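Local coordinates for protein beta-glucanase (PDB 6EUG) that probably hydrolyses beta-1,3-galactosidic linkages of arabinogalactan, this chain being the C-terminal family 43 part of a longer protein, at residues Glu232-Leu237 / His261-Ala266; Arg36-Asn41 / Asn85-Gly90; Met177-Glu182 / Lys198-Lys203. All blocks are in the same frame, centred on the assembly; numbering follows the deposited sequence. Where two conformers were deposited one is given.

In the fold
The chain folds as the five-bladed beta-propeller of family 43 glycoside hydrolases, and the three contacts follow one another along it in the order interaction 2, interaction 3, interaction 1. Interaction 2 lies at strand 87-94, one of the two outermost strands of the first sheet, with its centre about 33 Å from that of interaction 1 and on the opposite side of the chain's centre. Interaction 3 joins a loop to helix 200-205, about 50 Å from interaction 2 between centres. It touches interaction 1: Phe201 and Val202 pack on Glu232, Asp233 and Leu235. The small helical region thereby rests on the propeller, while interaction 1 bridges two successive blades beside the glucoimidazole pocket.

Interaction 1: residues Glu232-Leu237 / His261-Ala266; sequences EDNLTL and HNEAPA
The imidazole of His261 carries Leu235 CD2 over one face, a CH-pi contact 4.1 Å from the ring centroid, the methyl being displaced toward the rim. Leu235 CG lies beside the backbone N (chi1 -63°), which helps bring this methyl over the ring; a branched apolar leucine suits the face, while the histidine edge can still bond water. At that edge a water lies in plane, 2.9 Å from His261 NE2, and donates to Asp233 O, while Asn234 O sits close to the ring plane 3.5 Å from His261 CD2. In one of two conformers of Glu263, its side chain and that of Asn234 cross at about a right angle, their carboxylate and amide planes 55° apart. There a water donates to Glu263 OE1 at 3.0 Å and, weakly, to Asn234 OD1; Asn234 has its stronger partner in Arg213.

The backbones are joined directly by His261 N, which donates to Leu235 O at 3.2 Å. Leu237 CD1 lies 3.8 Å from Asn262 CB, so the apolar root of this asparagine does the packing. Its OD1 accepts from Thr278 and Arg290.

Asp233 and Asn234 are the corners of a type I' turn, whose left-handed backbone Asn and Asp tolerate well. Where the turn ends, Leu235 and Thr236 both face Ser231, a classic beta bulge. The chemistry implies a hydrated polar network tying this turn to residues beside the glucoimidazole pocket; in the same conformer Ser230, hydrogen-bonded to Glu263 OE1, probably helps to orient the carboxylate.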
# COMPACT_ATOMS: atom_id res chain seq x y z
N GLU A 232 -6.47 -5.90 -11.65
CA GLU A 232 -7.67 -6.41 -12.30
C GLU A 232 -8.95 -5.60 -11.90
O GLU A 232 -9.93 -6.15 -11.36
CB GLU A 232 -7.82 -7.92 -11.97
CG GLU A 232 -6.60 -8.78 -12.27
CD GLU A 232 -6.69 -10.25 -11.87
OE1 GLU A 232 -7.83 -10.84 -11.81
OE2 GLU A 232 -5.60 -10.84 -11.54
N ASP A 233 -8.93 -4.30 -12.14
CA ASP A 233 -10.05 -3.39 -11.81
C ASP A 233 -10.33 -3.44 -10.28
O ASP A 233 -11.50 -3.41 -9.86
CB ASP A 233 -11.34 -3.67 -12.63
CG ASP A 233 -11.25 -3.19 -14.11
OD1 ASP A 233 -10.29 -2.56 -14.53
OD2 ASP A 233 -12.15 -3.47 -14.90
N ASN A 234 -9.24 -3.55 -9.49
CA ASN A 234 -9.27 -3.65 -8.01
C ASN A 234 -9.79 -5.02 -7.47
O ASN A 234 -9.85 -5.22 -6.26
CB ASN A 234 -10.10 -2.51 -7.35
CG ASN A 234 -9.49 -1.12 -7.52
OD1 ASN A 234 -8.35 -0.96 -7.96
ND2 ASN A 234 -10.27 -0.11 -7.20
N LEU A 235 -10.14 -5.95 -8.35
CA LEU A 235 -10.80 -7.19 -7.93
C LEU A 235 -9.86 -8.24 -7.28
O LEU A 235 -10.33 -9.10 -6.56
CB LEU A 235 -11.56 -7.84 -9.10
CG LEU A 235 -12.72 -7.02 -9.68
CD1 LEU A 235 -13.10 -7.41 -11.09
CD2 LEU A 235 -13.93 -7.11 -8.78
N THR A 236 -8.57 -8.18 -7.58
CA THR A 236 -7.65 -9.30 -7.28
C THR A 236 -6.34 -8.71 -6.79
O THR A 236 -5.85 -7.72 -7.39
CB THR A 236 -7.39 -10.12 -8.58
OG1 THR A 236 -8.66 -10.57 -9.12
CG2 THR A 236 -6.49 -11.32 -8.32
N LEU A 237 -5.73 -9.30 -5.73
CA LEU A 237 -4.39 -8.87 -5.29
C LEU A 237 -3.30 -9.58 -6.12
O LEU A 237 -3.46 -10.75 -6.46
CB LEU A 237 -4.11 -9.20 -3.84
CG LEU A 237 -4.78 -8.35 -2.78
CD1 LEU A 237 -4.58 -9.04 -1.45
CD2 LEU A 237 -4.19 -6.94 -2.75
N HIS A 261 -11.86 -8.24 -3.85
CA HIS A 261 -11.89 -6.78 -3.64
C HIS A 261 -11.08 -6.34 -2.39
O HIS A 261 -11.50 -5.46 -1.63
CB HIS A 261 -13.37 -6.31 -3.51
CG HIS A 261 -13.87 -5.46 -4.63
ND1 HIS A 261 -15.22 -5.30 -4.88
CD2 HIS A 261 -13.22 -4.69 -5.53
CE1 HIS A 261 -15.37 -4.48 -5.91
NE2 HIS A 261 -14.17 -4.09 -6.31
N ASN A 262 -9.93 -6.97 -2.16
CA ASN A 262 -9.01 -6.55 -1.11
C ASN A 262 -8.20 -5.32 -1.56
O ASN A 262 -7.70 -5.28 -2.69
CB ASN A 262 -8.04 -7.70 -0.76
CG ASN A 262 -8.74 -8.84 -0.03
OD1 ASN A 262 -9.03 -8.75 1.21
ND2 ASN A 262 -9.04 -9.91 -0.77
N GLU A 263 -8.03 -4.39 -0.61
CA GLU A 263 -7.44 -3.07 -0.86
C GLU A 263 -6.51 -2.66 0.28
O GLU A 263 -6.36 -3.40 1.25
CB GLU A 263 -8.57 -2.03 -1.03
CG GLU A 263 -9.75 -2.46 -1.92
CD GLU A 263 -9.39 -2.90 -3.35
OE1 GLU A 263 -8.42 -2.42 -3.96
OE2 GLU A 263 -10.13 -3.75 -3.89
N ALA A 264 -5.82 -1.52 0.15
CA ALA A 264 -5.05 -0.96 1.27
C ALA A 264 -4.15 -1.99 2.00
O ALA A 264 -4.18 -2.06 3.24
CB ALA A 264 -5.97 -0.27 2.24
N PRO A 265 -3.34 -2.74 1.25
CA PRO A 265 -2.55 -3.82 1.91
C PRO A 265 -1.46 -3.32 2.86
O PRO A 265 -0.75 -2.32 2.54
CB PRO A 265 -1.93 -4.56 0.71
CG PRO A 265 -1.81 -3.50 -0.32
CD PRO A 265 -3.11 -2.75 -0.21
N ALA A 266 -1.31 -4.01 3.99
CA ALA A 266 -0.24 -3.81 4.97
C ALA A 266 0.27 -5.21 5.37
O ALA A 266 -0.51 -6.15 5.52
CB ALA A 266 -0.76 -3.05 6.19
O HOH W 1 -13.75 -2.58 -8.72
O HOH W 2 -8.08 -7.03 -4.79
O HOH W 3 -7.06 -0.05 -5.10
O HOH W 4 -8.51 -9.57 -3.62

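Interaction 2: residues Arg36-Asn41 / Asn85-Gly90; sequences RDTDGN and NWKSEG
Asp37 and Thr38 meet Trp86 across the contact, and just ahead of them Arg36 O accepts a hydrogen bond from a water that in turn accepts from Trp86 N at 2.9 Å. The Arg36 guanidinium turns back on its own loop, NH1 reaching Gly40 O in the guanidinium plane. Asp37 CB lies 3.1 Å from Trp86 O, a tight approach. With CG between the backbone N and the carbonyl carbon (chi1 67°), its carboxylate folds over the loop, where OD1 accepts from Asn41 N at 3.0 Å, met from above the carboxylate plane, and weakly from Asp39 N. Thr38 N donates to Trp86 O at 2.9 Å. Its OG1 approaches Lys87 CA and shares a water with Ser88 N. Threonine suits this exposed place, its hydroxyl on the water and its CG2 methyl against the Trp86 backbone. Asp39 takes a weak bond from the same water. Gly40 closes the type I turn begun at Asp37; its positive phi (91°) suits a residue without a side chain.

The loop precedes strand 48-53 yet leans on the start of 87-94, at the other margin of the same four-stranded antiparallel sheet. Trp86 reaches inward to Ile43, Tyr78 and, edge-to-face, Trp59.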
# COMPACT_ATOMS: atom_id res chain seq x y z
N ARG A 36 0.40 17.34 15.58
CA ARG A 36 1.17 18.46 15.06
C ARG A 36 2.66 18.20 15.11
O ARG A 36 3.15 17.47 15.99
CB ARG A 36 0.85 19.71 15.88
CG ARG A 36 -0.52 20.29 15.51
CD ARG A 36 -0.99 21.26 16.57
NE ARG A 36 -2.38 21.61 16.37
CZ ARG A 36 -2.83 22.47 15.46
NH1 ARG A 36 -2.01 23.12 14.63
NH2 ARG A 36 -4.14 22.68 15.37
N ASP A 37 3.38 18.85 14.19
CA ASP A 37 4.81 18.71 14.11
C ASP A 37 5.51 19.64 15.13
O ASP A 37 4.86 20.33 15.92
CB ASP A 37 5.31 18.86 12.64
CG ASP A 37 5.13 20.28 12.06
OD1 ASP A 37 5.03 21.22 12.85
OD2 ASP A 37 5.09 20.44 10.81
N THR A 38 6.83 19.64 15.12
CA THR A 38 7.63 20.48 16.03
C THR A 38 7.47 21.98 15.82
O THR A 38 7.78 22.75 16.73
CB THR A 38 9.12 20.11 15.97
OG1 THR A 38 9.61 20.19 14.61
CG2 THR A 38 9.33 18.69 16.53
N ASP A 39 7.03 22.41 14.66
CA ASP A 39 6.67 23.82 14.42
C ASP A 39 5.24 24.16 14.82
O ASP A 39 4.85 25.32 14.74
CB ASP A 39 6.84 24.17 12.93
CG ASP A 39 8.26 24.03 12.44
OD1 ASP A 39 9.17 24.56 13.11
OD2 ASP A 39 8.47 23.42 11.37
N GLY A 40 4.44 23.17 15.20
CA GLY A 40 3.04 23.40 15.54
C GLY A 40 2.05 23.26 14.40
O GLY A 40 0.88 23.61 14.56
N ASN A 41 2.49 22.73 13.26
CA ASN A 41 1.62 22.57 12.07
C ASN A 41 1.06 21.15 12.00
O ASN A 41 1.74 20.19 12.35
CB ASN A 41 2.41 22.89 10.78
CG ASN A 41 2.86 24.35 10.72
OD1 ASN A 41 4.01 24.65 10.36
ND2 ASN A 41 1.97 25.25 11.11
N ASN A 85 7.64 12.94 18.54
CA ASN A 85 7.94 14.31 18.10
C ASN A 85 8.46 14.29 16.65
O ASN A 85 9.53 13.72 16.35
CB ASN A 85 8.98 14.95 19.03
CG ASN A 85 8.48 15.10 20.46
OD1 ASN A 85 8.90 14.37 21.36
ND2 ASN A 85 7.56 16.01 20.67
N TRP A 86 7.69 14.90 15.75
CA TRP A 86 7.93 14.80 14.30
C TRP A 86 8.36 16.17 13.71
O TRP A 86 7.62 17.16 13.82
CB TRP A 86 6.66 14.30 13.61
CG TRP A 86 6.37 12.86 13.94
CD1 TRP A 86 5.48 12.41 14.86
CD2 TRP A 86 6.99 11.70 13.38
NE1 TRP A 86 5.50 11.04 14.91
CE2 TRP A 86 6.41 10.57 14.01
CE3 TRP A 86 7.96 11.50 12.38
CZ2 TRP A 86 6.82 9.25 13.72
CZ3 TRP A 86 8.35 10.20 12.07
CH2 TRP A 86 7.78 9.09 12.73
N LYS A 87 9.55 16.21 13.12
CA LYS A 87 10.09 17.37 12.41
C LYS A 87 9.72 17.32 10.89
O LYS A 87 9.96 16.31 10.22
CB LYS A 87 11.62 17.35 12.51
CG LYS A 87 12.32 18.52 11.82
CD LYS A 87 13.83 18.27 11.75
CE LYS A 87 14.56 19.53 11.34
NZ LYS A 87 16.02 19.31 11.28
N SER A 88 9.14 18.41 10.37
CA SER A 88 8.89 18.53 8.95
C SER A 88 10.19 18.57 8.13
O SER A 88 11.04 19.47 8.33
CB SER A 88 8.01 19.75 8.65
OG SER A 88 7.88 19.96 7.24
N GLU A 89 10.34 17.62 7.20
CA GLU A 89 11.50 17.59 6.30
C GLU A 89 11.18 18.11 4.89
O GLU A 89 12.07 18.17 4.03
CB GLU A 89 12.07 16.16 6.19
CG GLU A 89 12.58 15.55 7.49
CD GLU A 89 13.98 15.97 7.87
OE1 GLU A 89 14.64 16.62 7.04
OE2 GLU A 89 14.43 15.67 9.00
N GLY A 90 9.93 18.51 4.66
CA GLY A 90 9.51 19.01 3.35
C GLY A 90 9.05 17.92 2.42
O GLY A 90 8.96 16.73 2.81
O HOH W 5 5.51 16.48 16.78
O HOH W 6 8.60 20.61 12.16

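Interaction 3: residues Met177-Glu182 / Lys198-Lys203; sequences MKWNPE and KGMFVK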
# COMPACT_ATOMS: atom_id res chain seq x y z
N MET A 177 -7.92 -20.35 -22.08
CA MET A 177 -9.32 -19.85 -22.20
C MET A 177 -9.40 -18.52 -22.97
O MET A 177 -8.48 -17.70 -22.93
CB MET A 177 -9.96 -19.71 -20.82
CG MET A 177 -10.32 -21.02 -20.15
SD MET A 177 -10.76 -20.77 -18.42
CE MET A 177 -10.54 -22.39 -17.64
N LYS A 178 -10.48 -18.31 -23.71
CA LYS A 178 -10.71 -17.02 -24.38
C LYS A 178 -12.07 -16.53 -23.93
O LYS A 178 -12.95 -17.33 -23.62
CB LYS A 178 -10.63 -17.16 -25.92
N TRP A 179 -12.21 -15.21 -23.84
CA TRP A 179 -13.38 -14.58 -23.25
C TRP A 179 -13.83 -13.48 -24.22
O TRP A 179 -13.13 -12.47 -24.38
CB TRP A 179 -13.03 -13.99 -21.86
CG TRP A 179 -12.32 -14.96 -20.89
CD1 TRP A 179 -10.96 -15.08 -20.65
CD2 TRP A 179 -12.96 -15.91 -20.05
NE1 TRP A 179 -10.73 -16.07 -19.71
CE2 TRP A 179 -11.95 -16.59 -19.33
CE3 TRP A 179 -14.29 -16.26 -19.85
CZ2 TRP A 179 -12.24 -17.61 -18.43
CZ3 TRP A 179 -14.58 -17.28 -18.95
CH2 TRP A 179 -13.56 -17.94 -18.24
N ASN A 180 -14.95 -13.70 -24.91
CA ASN A 180 -15.52 -12.71 -25.83
C ASN A 180 -16.07 -11.57 -24.98
O ASN A 180 -17.03 -11.78 -24.23
CB ASN A 180 -16.65 -13.35 -26.66
CG ASN A 180 -17.30 -12.38 -27.65
OD1 ASN A 180 -17.17 -11.16 -27.55
ND2 ASN A 180 -18.03 -12.93 -28.60
N PRO A 181 -15.50 -10.35 -25.11
CA PRO A 181 -15.95 -9.23 -24.26
C PRO A 181 -17.42 -8.81 -24.43
O PRO A 181 -18.04 -8.31 -23.47
CB PRO A 181 -14.97 -8.10 -24.61
CG PRO A 181 -14.38 -8.47 -25.93
CD PRO A 181 -14.44 -9.95 -26.06
N GLU A 182 -18.00 -9.05 -25.60
CA GLU A 182 -19.46 -8.81 -25.79
C GLU A 182 -20.34 -9.75 -24.97
O GLU A 182 -21.49 -9.44 -24.72
CB GLU A 182 -19.86 -8.90 -27.28
CG GLU A 182 -19.17 -7.90 -28.20
CD GLU A 182 -19.49 -6.44 -27.84
OE1 GLU A 182 -20.68 -6.11 -27.71
OE2 GLU A 182 -18.54 -5.63 -27.71
N LYS A 198 -11.11 -17.10 -12.95
CA LYS A 198 -10.24 -17.84 -13.86
C LYS A 198 -9.29 -17.01 -14.70
O LYS A 198 -8.52 -17.55 -15.51
CB LYS A 198 -11.09 -18.77 -14.75
CG LYS A 198 -11.78 -19.88 -13.96
CD LYS A 198 -12.63 -20.80 -14.86
CE LYS A 198 -12.94 -22.20 -14.27
NZ LYS A 198 -13.87 -22.27 -13.11
N GLY A 199 -9.35 -15.70 -14.56
CA GLY A 199 -8.34 -14.81 -15.17
C GLY A 199 -8.68 -13.97 -16.39
O GLY A 199 -7.76 -13.48 -17.10
N MET A 200 -9.95 -13.73 -16.61
CA MET A 200 -10.40 -12.94 -17.74
C MET A 200 -9.72 -11.58 -17.83
O MET A 200 -9.31 -11.17 -18.90
CB MET A 200 -11.93 -12.78 -17.69
CG MET A 200 -12.52 -11.92 -18.79
SD MET A 200 -14.33 -11.98 -18.94
CE MET A 200 -14.83 -11.19 -17.42
N PHE A 201 -9.62 -10.88 -16.71
CA PHE A 201 -8.96 -9.54 -16.74
C PHE A 201 -7.44 -9.61 -16.78
O PHE A 201 -6.77 -8.63 -17.24
CB PHE A 201 -9.47 -8.62 -15.58
CG PHE A 201 -10.88 -8.04 -15.78
CD1 PHE A 201 -11.63 -8.23 -16.95
CD2 PHE A 201 -11.45 -7.30 -14.76
CE1 PHE A 201 -12.92 -7.67 -17.06
CE2 PHE A 201 -12.72 -6.74 -14.87
CZ PHE A 201 -13.45 -6.92 -16.02
N VAL A 202 -6.85 -10.71 -16.32
CA VAL A 202 -5.43 -10.94 -16.56
C VAL A 202 -5.14 -10.99 -18.08
O VAL A 202 -4.22 -10.29 -18.58
CB VAL A 202 -4.91 -12.23 -15.88
CG1 VAL A 202 -3.43 -12.46 -16.19
CG2 VAL A 202 -5.11 -12.18 -14.36
N LYS A 203 -5.91 -11.80 -18.80
CA LYS A 203 -5.75 -11.92 -20.28
C LYS A 203 -6.02 -10.57 -20.99
O LYS A 203 -5.27 -10.19 -21.88
CB LYS A 203 -6.67 -13.05 -20.82
O HOH W 7 -8.51 -17.23 -18.31
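Trp179 and Met200 cross obliquely, the methionine lying over one face of the indole. Met200 CB stands 3.8 Å from the centroid of the five-membered ring and only 7° off its normal, a CH-pi contact. Its CG, anti to the backbone N (chi1 177°), runs on to lie 3.7 Å from Trp179 CG. The sulfur completes a Met-aromatic contact from an oblique position, SD being 4.7 Å from the same ring centroid. A flexible, polarisable methionine can follow such a flat surface closely. In the indole plane, NE1 donates at 2.9 Å to a water, which donates a hydrogen bond to Lys198 O, so the indole N-H is linked through water to the backbone of Lys198.

Lys198 meets Trp179 at about a right angle, CB lying 4.0 Å from Trp179 CZ2. Farther along, its CD touches Met177 CE at 3.8 Å, aliphatic carbon against methyl, while NZ goes to Glu194 in a salt bridge. Gly199, with phi 106°, ends helix 190-197 in a Schellman motif and is also the N-cap of helix 200-205, a sharp junction that suits glycine.

The loop after helix 172-176 thus packs on this junction between the two helices, with Ala195 of 190-197 touching both Trp179 and Met200.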